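PDB 4A39: metallo-carboxypeptidase from Pseudomonas aeruginosa, which probably acts as a zinc-dependent carboxypeptidase of the M14 family, removing residues from the C-terminal end of peptide or protein substrates. Local coordinates for residues 280-286 and 344-349; 182-186 and 348-352. All coordinates share one frame; numbering follows the deposited sequence.

Contact 1 (280-286 and 344-349); sequences HVFAAGC and AFTIEM. With GEM ((2-guanidinoethylmercapto)succinic acid), chain D.
Phe282 and Glu348 pair across two antiparallel strands, 282-284 and 343-350, at the edge of the mixed sheet of the M14 carboxypeptidase domain; within this chain 282-284 is the outermost strand. The backbone is stitched at two hydrogen-bonded pairs. At the first, Phe282 N gives to Glu348 O (3.0 Å) and takes the Glu348 N-H on its own O; at the second, Ala284 and Thr346 exchange bonds in the same way. Between them sits the non-hydrogen-bonded pair Ala283 and Ile347.

Packing is tightest where the Phe282 ring covers the stem of Glu348. CB of Glu348 lies 3.7 Å from the Phe282 ring centroid, over the face and 18° off its normal, a CH-pi contact. Phe282 comes over the glutamate because its CG sits between the backbone N and the carbonyl carbon (chi1 65°). The two side chains run alongside each other, ring and carboxylate planes 26° apart, and Tyr319 meets the Phe282 ring edge-to-face. On the opposite face of the sheet, Ala283 CB touches both Phe345 CD1 and Ile347 CD1, at 3.7 and 3.8 Å.

The loose end is at His280, whose CB points away from strand 343-350; its side chain comes no nearer than 6.8 Å to residues 344-349, with ND1 hydrogen-bonded to Asp356 and the ring stacked on His317. Ala284 is partly exposed too, though its backbone is bonded to Thr346.

The face bearing Phe282 and Thr346 looks into the ligand pocket, where Arg231, Asn240 and Arg241 also hold the inhibitor. Thr346 lies beside the inhibitor's C6 and S7. Glu348, predicted to be the catalytic proton donor/acceptor, bends at chi2 and brings its OE2 2.8 Å from O12 of the inhibitor.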
ATOM      1  N   HIS A 280       8.486 -10.856  -2.283  1.00  4.72           N
ATOM      2  CA  HIS A 280       9.138 -10.248  -3.444  1.00  5.22           C
ATOM      3  C   HIS A 280       8.278  -9.100  -3.957  1.00  4.83           C
ATOM      4  O   HIS A 280       7.054  -9.174  -3.907  1.00  5.79           O
ATOM      5  CB  HIS A 280       9.268 -11.261  -4.592  1.00  6.63           C
ATOM      6  CG  HIS A 280      10.060 -12.484  -4.247  1.00  7.73           C
ATOM      7  ND1 HIS A 280      11.438 -12.501  -4.240  1.00  8.33           N
ATOM      8  CD2 HIS A 280       9.665 -13.721  -3.864  1.00  9.37           C
ATOM      9  CE1 HIS A 280      11.858 -13.697  -3.869  1.00  8.65           C
ATOM     10  NE2 HIS A 280      10.803 -14.455  -3.634  1.00  9.58           N
ATOM     11  N   VAL A 281       8.920  -8.042  -4.443  1.00  4.99           N
ATOM     12  CA  VAL A 281       8.193  -6.924  -5.025  1.00  4.86           C
ATOM     13  C   VAL A 281       7.893  -7.344  -6.464  1.00  6.24           C
ATOM     14  O   VAL A 281       8.761  -7.892  -7.142  1.00  5.00           O
ATOM     15  CB  VAL A 281       9.048  -5.642  -5.077  1.00  5.15           C
ATOM     16  CG1 VAL A 281       8.337  -4.579  -5.908  1.00  5.72           C
ATOM     17  CG2 VAL A 281       9.311  -5.130  -3.672  1.00  6.03           C
ATOM     18  N   PHE A 282       6.669  -7.108  -6.928  1.00  5.63           N
ATOM     19  CA  PHE A 282       6.317  -7.460  -8.301  1.00  5.64           C
ATOM     20  C   PHE A 282       5.147  -6.626  -8.804  1.00  5.27           C
ATOM     21  O   PHE A 282       4.624  -5.780  -8.080  1.00  6.40           O
ATOM     22  CB  PHE A 282       5.974  -8.957  -8.423  1.00  4.49           C
ATOM     23  CG  PHE A 282       4.737  -9.371  -7.673  1.00  7.41           C
ATOM     24  CD1 PHE A 282       4.791  -9.664  -6.311  1.00  6.77           C
ATOM     25  CD2 PHE A 282       3.517  -9.474  -8.333  1.00  7.58           C
ATOM     26  CE1 PHE A 282       3.642 -10.060  -5.618  1.00  8.30           C
ATOM     27  CE2 PHE A 282       2.363  -9.867  -7.650  1.00  7.55           C
ATOM     28  CZ  PHE A 282       2.430 -10.161  -6.289  1.00  7.84           C
ATOM     29  N   ALA A 283       4.763  -6.854 -10.057  1.00  6.09           N
ATOM     30  CA  ALA A 283       3.643  -6.143 -10.665  1.00  7.69           C
ATOM     31  C   ALA A 283       2.742  -7.126 -11.413  1.00  8.24           C
ATOM     32  O   ALA A 283       3.229  -8.058 -12.055  1.00 11.17           O
ATOM     33  CB  ALA A 283       4.157  -5.077 -11.626  1.00  6.00           C
ATOM     34  N   ALA A 284       1.432  -6.924 -11.306  1.00  7.07           N
ATOM     35  CA  ALA A 284       0.458  -7.766 -11.997  1.00  6.37           C
ATOM     36  C   ALA A 284      -0.145  -6.928 -13.124  1.00  8.04           C
ATOM     37  O   ALA A 284      -0.660  -5.836 -12.874  1.00  9.37           O
ATOM     38  CB  ALA A 284      -0.634  -8.215 -11.031  1.00  7.11           C
ATOM     39  N   GLY A 285      -0.083  -7.443 -14.352  1.00  7.39           N
ATOM     40  CA  GLY A 285      -0.593  -6.716 -15.505  1.00  7.88           C
ATOM     41  C   GLY A 285      -2.015  -7.010 -15.953  1.00  6.59           C
ATOM     42  O   GLY A 285      -2.802  -7.595 -15.212  1.00  7.57           O
ATOM     43  N   CYS A 286      -2.335  -6.613 -17.185  1.00  6.35           N
ATOM     44  CA  CYS A 286      -3.677  -6.792 -17.749  1.00  6.15           C
ATOM     45  C   CYS A 286      -3.777  -7.848 -18.847  1.00  7.37           C
ATOM     46  O   CYS A 286      -4.661  -7.754 -19.701  1.00  7.79           O
ATOM     47  CB  CYS A 286      -4.180  -5.468 -18.343  1.00  6.77           C
ATOM     48  SG  CYS A 286      -4.329  -4.086 -17.197  1.00  8.75           S
ATOM     49  N   ALA A 344      -1.239  -0.453 -17.510  1.00  5.32           N
ATOM     50  CA  ALA A 344      -1.774  -0.496 -16.154  1.00  6.61           C
ATOM     51  C   ALA A 344      -1.226  -1.677 -15.374  1.00  6.04           C
ATOM     52  O   ALA A 344      -1.166  -2.794 -15.885  1.00  6.95           O
ATOM     53  CB  ALA A 344      -3.297  -0.580 -16.198  1.00  4.96           C
ATOM     54  N   PHE A 345      -0.856  -1.423 -14.124  1.00  5.00           N
ATOM     55  CA  PHE A 345      -0.310  -2.453 -13.250  1.00  6.23           C
ATOM     56  C   PHE A 345      -0.803  -2.323 -11.821  1.00  7.43           C
ATOM     57  O   PHE A 345      -1.149  -1.231 -11.357  1.00  7.07           O
ATOM     58  CB  PHE A 345       1.215  -2.346 -13.140  1.00  6.42           C
ATOM     59  CG  PHE A 345       1.985  -2.928 -14.288  1.00  7.82           C
ATOM     60  CD1 PHE A 345       1.985  -4.297 -14.526  1.00  8.03           C
ATOM     61  CD2 PHE A 345       2.788  -2.108 -15.076  1.00  9.04           C
ATOM     62  CE1 PHE A 345       2.782  -4.844 -15.529  1.00  8.29           C
ATOM     63  CE2 PHE A 345       3.586  -2.646 -16.080  1.00  8.92           C
ATOM     64  CZ  PHE A 345       3.584  -4.015 -16.305  1.00  9.21           C
ATOM     65  N   THR A 346      -0.816  -3.453 -11.128  1.00  7.16           N
ATOM     66  CA  THR A 346      -1.125  -3.473  -9.714  1.00  8.57           C
ATOM     67  C   THR A 346       0.297  -3.686  -9.200  1.00  8.04           C
ATOM     68  O   THR A 346       0.928  -4.679  -9.564  1.00  9.91           O
ATOM     69  CB  THR A 346      -1.977  -4.690  -9.308  1.00 10.13           C
ATOM     70  OG1 THR A 346      -3.283  -4.581  -9.895  1.00 12.22           O
ATOM     71  CG2 THR A 346      -2.108  -4.755  -7.799  1.00 10.96           C
ATOM     72  N   ILE A 347       0.820  -2.747  -8.418  1.00  6.12           N
ATOM     73  CA  ILE A 347       2.172  -2.886  -7.879  1.00  6.82           C
ATOM     74  C   ILE A 347       2.034  -3.547  -6.514  1.00  5.12           C
ATOM     75  O   ILE A 347       1.225  -3.117  -5.688  1.00  6.12           O
ATOM     76  CB  ILE A 347       2.880  -1.508  -7.724  1.00  6.80           C
ATOM     77  CG1 ILE A 347       3.038  -0.839  -9.098  1.00  8.91           C
ATOM     78  CG2 ILE A 347       4.241  -1.694  -7.074  1.00  6.80           C
ATOM     79  CD1 ILE A 347       3.889  -1.628 -10.079  1.00 11.71           C
ATOM     80  N   GLU A 348       2.831  -4.584  -6.279  1.00  5.50           N
ATOM     81  CA  GLU A 348       2.763  -5.327  -5.026  1.00  4.94           C
ATOM     82  C   GLU A 348       4.069  -5.367  -4.246  1.00  5.63           C
ATOM     83  O   GLU A 348       5.079  -5.869  -4.734  1.00  6.25           O
ATOM     84  CB  GLU A 348       2.320  -6.763  -5.307  1.00  6.60           C
ATOM     85  CG  GLU A 348       0.935  -6.915  -5.921  1.00  8.84           C
ATOM     86  CD  GLU A 348      -0.181  -6.672  -4.931  1.00  9.93           C
ATOM     87  OE1 GLU A 348       0.091  -6.636  -3.711  1.00 11.16           O
ATOM     88  OE2 GLU A 348      -1.341  -6.528  -5.375  1.00 13.18           O
ATOM     89  N   MET A 349       4.040  -4.830  -3.032  1.00  3.88           N
ATOM     90  CA  MET A 349       5.201  -4.842  -2.145  1.00  3.21           C
ATOM     91  C   MET A 349       4.886  -5.844  -1.034  1.00  4.34           C
ATOM     92  O   MET A 349       3.738  -5.976  -0.607  1.00  4.23           O
ATOM     93  CB  MET A 349       5.452  -3.452  -1.567  1.00  3.82           C
ATOM     94  CG  MET A 349       5.979  -2.448  -2.584  1.00  5.20           C
ATOM     95  SD  MET A 349       5.957  -0.777  -1.907  1.00  5.65           S
ATOM     96  CE  MET A 349       4.220  -0.337  -2.203  1.00  4.72           C
TER
HETATM   97  C8  GEM D1377      -5.163  -7.805  -5.531  1.00 20.65           C
HETATM   98  S7  GEM D1377      -4.660  -6.251  -6.356  1.00 27.79           S
HETATM   99  C6  GEM D1377      -4.347  -6.858  -8.053  1.00 21.99           C
HETATM  100  C5  GEM D1377      -3.888  -8.317  -8.135  1.00 19.59           C
HETATM  101  N3  GEM D1377      -4.998  -9.225  -7.812  1.00 18.95           N
HETATM  102  C1  GEM D1377      -5.473 -10.039  -8.753  1.00 17.79           C
HETATM  103  N4  GEM D1377      -4.944 -10.011  -9.974  1.00 18.93           N
HETATM  104  N2  GEM D1377      -6.474 -10.871  -8.485  1.00 18.70           N
HETATM  105  C9  GEM D1377      -6.566  -7.694  -4.931  1.00 19.23           C
HETATM  106  O14 GEM D1377      -7.215  -6.648  -5.159  1.00 16.11           O
HETATM  107  O15 GEM D1377      -6.963  -8.664  -4.253  1.00 18.70           O
HETATM  108  C10 GEM D1377      -4.147  -8.209  -4.460  1.00 17.72           C
HETATM  109  C11 GEM D1377      -4.039  -7.160  -3.351  1.00 15.49           C
HETATM  110  O12 GEM D1377      -2.895  -6.743  -3.063  1.00  9.14           O
HETATM  111  O13 GEM D1377      -5.103  -6.810  -2.800  1.00 12.44           O

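Contact 2 (182-186 and 348-352); sequences GEHMA and EMPFK. With ZN (zinc ion), chain C; GEM ((2-guanidinoethylmercapto)succinic acid), chain D.
Met185 lies over the Phe351 ring in a Met-aromatic contact, joining the HXXE zinc-binding loop that leads into helix 185-196 to the end of strand 343-350 in the M14 carboxypeptidase fold.

Aromatic contacts come first. The methyl CE of Met185 stands 3.4 Å from the Phe351 ring centroid, only 7° off the normal, while SD follows over the same face at 4.1 Å from that centroid. Bends at chi2 (-83°) and chi3 (-77°) curl the methionine so that its methyl reaches the ring and also comes 3.5 Å from Pro350 O. Tyr122 stacks on Phe351 as well.

Apolar packing follows. Met185 and Met349 run alongside each other, antiparallel, CG of Met185 meeting CB of Met349 at 4.0 Å, and Met349 CE reaches on to the backbone of Met185 and Ala186. Ile272 and Leu372 add to the cover around Met349.

The metal bonds belong to Glu183. Its carboxylate grips zinc in bidentate fashion, OE1 at 2.2 Å and OE2 at 2.4 Å, with His180, His273 and inhibitor O13 completing the site; OE1 also accepts a hydrogen bond from Gly274 N. Phe351 lies nearly perpendicular to this side chain, and its CZ is 3.9 Å from Glu183 CG and, at the ring edge, 3.4 Å from Gly182 O.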
ATOM      1  N   GLY A 182      -5.140  -2.061   5.168  1.00  4.13           N
ATOM      2  CA  GLY A 182      -4.029  -2.685   5.865  1.00  4.85           C
ATOM      3  C   GLY A 182      -2.706  -2.689   5.121  1.00  4.52           C
ATOM      4  O   GLY A 182      -1.668  -3.027   5.697  1.00  5.70           O
ATOM      5  N   GLU A 183      -2.724  -2.302   3.851  1.00  4.32           N
ATOM      6  CA  GLU A 183      -1.505  -2.314   3.041  1.00  4.07           C
ATOM      7  C   GLU A 183      -0.769  -0.983   3.114  1.00  3.66           C
ATOM      8  O   GLU A 183      -0.585  -0.289   2.115  1.00  4.40           O
ATOM      9  CB  GLU A 183      -1.877  -2.696   1.600  1.00  4.05           C
ATOM     10  CG  GLU A 183      -2.320  -4.162   1.501  1.00  5.37           C
ATOM     11  CD  GLU A 183      -3.131  -4.482   0.258  1.00  4.28           C
ATOM     12  OE1 GLU A 183      -2.948  -3.803  -0.776  1.00  6.65           O
ATOM     13  OE2 GLU A 183      -3.946  -5.434   0.318  1.00  4.74           O
ATOM     14  N   HIS A 184      -0.322  -0.664   4.325  1.00  4.57           N
ATOM     15  CA  HIS A 184       0.362   0.590   4.622  1.00  3.75           C
ATOM     16  C   HIS A 184       1.604   0.911   3.806  1.00  4.01           C
ATOM     17  O   HIS A 184       1.987   2.077   3.694  1.00  5.66           O
ATOM     18  CB  HIS A 184       0.667   0.644   6.122  1.00  3.81           C
ATOM     19  CG  HIS A 184      -0.553   0.859   6.965  1.00  5.20           C
ATOM     20  ND1 HIS A 184      -0.875   2.084   7.507  1.00  5.52           N
ATOM     21  CD2 HIS A 184      -1.567   0.023   7.293  1.00  5.88           C
ATOM     22  CE1 HIS A 184      -2.035   1.994   8.135  1.00  5.30           C
ATOM     23  NE2 HIS A 184      -2.477   0.755   8.020  1.00  5.10           N
ATOM     24  N   MET A 185       2.241  -0.108   3.242  1.00  3.79           N
ATOM     25  CA  MET A 185       3.411   0.128   2.408  1.00  2.97           C
ATOM     26  C   MET A 185       3.005   0.995   1.219  1.00  3.21           C
ATOM     27  O   MET A 185       3.826   1.722   0.661  1.00  4.25           O
ATOM     28  CB  MET A 185       3.988  -1.201   1.899  1.00  2.16           C
ATOM     29  CG  MET A 185       2.972  -2.116   1.206  1.00  1.63           C
ATOM     30  SD  MET A 185       1.993  -3.126   2.345  1.00  4.68           S
ATOM     31  CE  MET A 185       3.199  -4.412   2.761  1.00  3.99           C
ATOM     32  N   ALA A 186       1.732   0.928   0.841  1.00  3.58           N
ATOM     33  CA  ALA A 186       1.230   1.688  -0.300  1.00  3.46           C
ATOM     34  C   ALA A 186       1.376   3.206  -0.165  1.00  4.89           C
ATOM     35  O   ALA A 186       1.906   3.861  -1.067  1.00  4.38           O
ATOM     36  CB  ALA A 186      -0.220   1.318  -0.579  1.00  5.67           C
ATOM     37  N   GLU A 348       2.831  -4.584  -6.279  1.00  5.50           N
ATOM     38  CA  GLU A 348       2.763  -5.327  -5.026  1.00  4.94           C
ATOM     39  C   GLU A 348       4.069  -5.367  -4.246  1.00  5.63           C
ATOM     40  O   GLU A 348       5.079  -5.869  -4.734  1.00  6.25           O
ATOM     41  CB  GLU A 348       2.320  -6.763  -5.307  1.00  6.60           C
ATOM     42  CG  GLU A 348       0.935  -6.915  -5.921  1.00  8.84           C
ATOM     43  CD  GLU A 348      -0.181  -6.672  -4.931  1.00  9.93           C
ATOM     44  OE1 GLU A 348       0.091  -6.636  -3.711  1.00 11.16           O
ATOM     45  OE2 GLU A 348      -1.341  -6.528  -5.375  1.00 13.18           O
ATOM     46  N   MET A 349       4.040  -4.830  -3.032  1.00  3.88           N
ATOM     47  CA  MET A 349       5.201  -4.842  -2.145  1.00  3.21           C
ATOM     48  C   MET A 349       4.886  -5.844  -1.034  1.00  4.34           C
ATOM     49  O   MET A 349       3.738  -5.976  -0.607  1.00  4.23           O
ATOM     50  CB  MET A 349       5.452  -3.452  -1.567  1.00  3.82           C
ATOM     51  CG  MET A 349       5.979  -2.448  -2.584  1.00  5.20           C
ATOM     52  SD  MET A 349       5.957  -0.777  -1.907  1.00  5.65           S
ATOM     53  CE  MET A 349       4.220  -0.337  -2.203  1.00  4.72           C
ATOM     54  N   PRO A 350       5.908  -6.555  -0.542  1.00  3.83           N
ATOM     55  CA  PRO A 350       5.730  -7.559   0.510  1.00  5.11           C
ATOM     56  C   PRO A 350       5.614  -7.092   1.955  1.00  3.39           C
ATOM     57  O   PRO A 350       6.215  -6.095   2.345  1.00  4.78           O
ATOM     58  CB  PRO A 350       6.949  -8.447   0.325  1.00  4.80           C
ATOM     59  CG  PRO A 350       8.015  -7.435  -0.002  1.00  4.69           C
ATOM     60  CD  PRO A 350       7.309  -6.523  -1.005  1.00  4.60           C
ATOM     61  N   PHE A 351       4.833  -7.833   2.741  1.00  4.86           N
ATOM     62  CA  PHE A 351       4.709  -7.557   4.169  1.00  3.60           C
ATOM     63  C   PHE A 351       5.909  -8.214   4.847  1.00  3.42           C
ATOM     64  O   PHE A 351       6.251  -7.879   5.981  1.00  3.00           O
ATOM     65  CB  PHE A 351       3.429  -8.165   4.759  1.00  3.43           C
ATOM     66  CG  PHE A 351       2.216  -7.301   4.597  1.00  2.96           C
ATOM     67  CD1 PHE A 351       1.448  -7.367   3.439  1.00  3.70           C
ATOM     68  CD2 PHE A 351       1.851  -6.409   5.594  1.00  2.56           C
ATOM     69  CE1 PHE A 351       0.330  -6.552   3.280  1.00  2.67           C
ATOM     70  CE2 PHE A 351       0.734  -5.587   5.447  1.00  2.38           C
ATOM     71  CZ  PHE A 351      -0.030  -5.659   4.286  1.00  4.20           C
ATOM     72  N   LYS A 352       6.523  -9.168   4.148  1.00  3.72           N
ATOM     73  CA  LYS A 352       7.692  -9.892   4.649  1.00  5.97           C
ATOM     74  C   LYS A 352       8.926  -9.095   4.223  1.00  6.59           C
ATOM     75  O   LYS A 352       9.061  -7.931   4.595  1.00  9.13           O
ATOM     76  CB  LYS A 352       7.715 -11.315   4.064  1.00  4.25           C
ATOM     77  CG  LYS A 352       6.547 -12.188   4.530  1.00  3.64           C
ATOM     78  CD  LYS A 352       6.500 -13.518   3.796  1.00  4.03           C
ATOM     79  CE  LYS A 352       5.342 -14.384   4.288  1.00  4.78           C
ATOM     80  NZ  LYS A 352       5.290 -15.684   3.553  1.00  3.96           N
TER
HETATM   81 ZN    ZN C1376      -4.507  -4.848  -1.948  1.00  4.89          ZN
HETATM   82  C8  GEM D1377      -5.163  -7.805  -5.531  1.00 20.65           C
HETATM   83  S7  GEM D1377      -4.660  -6.251  -6.356  1.00 27.79           S
HETATM   84  C6  GEM D1377      -4.347  -6.858  -8.053  1.00 21.99           C
HETATM   85  C5  GEM D1377      -3.888  -8.317  -8.135  1.00 19.59           C
HETATM   86  N3  GEM D1377      -4.998  -9.225  -7.812  1.00 18.95           N
HETATM   87  C1  GEM D1377      -5.473 -10.039  -8.753  1.00 17.79           C
HETATM   88  N4  GEM D1377      -4.944 -10.011  -9.974  1.00 18.93           N
HETATM   89  N2  GEM D1377      -6.474 -10.871  -8.485  1.00 18.70           N
HETATM   90  C9  GEM D1377      -6.566  -7.694  -4.931  1.00 19.23           C
HETATM   91  O14 GEM D1377      -7.215  -6.648  -5.159  1.00 16.11           O
HETATM   92  O15 GEM D1377      -6.963  -8.664  -4.253  1.00 18.70           O
HETATM   93  C10 GEM D1377      -4.147  -8.209  -4.460  1.00 17.72           C
HETATM   94  C11 GEM D1377      -4.039  -7.160  -3.351  1.00 15.49           C
HETATM   95  O12 GEM D1377      -2.895  -6.743  -3.063  1.00  9.14           O
HETATM   96  O13 GEM D1377      -5.103  -6.810  -2.800  1.00 12.44           O

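Overall arrangement
Both contacts are largely buried, and both use strand 343-350, sharing Glu348 and Met349; contact 2 lies nearer the centre of the chain. Contact 1 is strand against edge strand, held by regular backbone hydrogen bonds, with a few partly exposed residues among its thirteen. Contact 2 joins a loop and helix start to the end of that strand; no hydrogen bond crosses it, and methionine and aromatic packing does the work beside the zinc ion. They meet where Val281 CG2 packs on Pro350 CD at 3.6 Å. Each brings an acid to the bound inhibitor: Glu348 beside one carboxylate oxygen, Glu183 through the zinc.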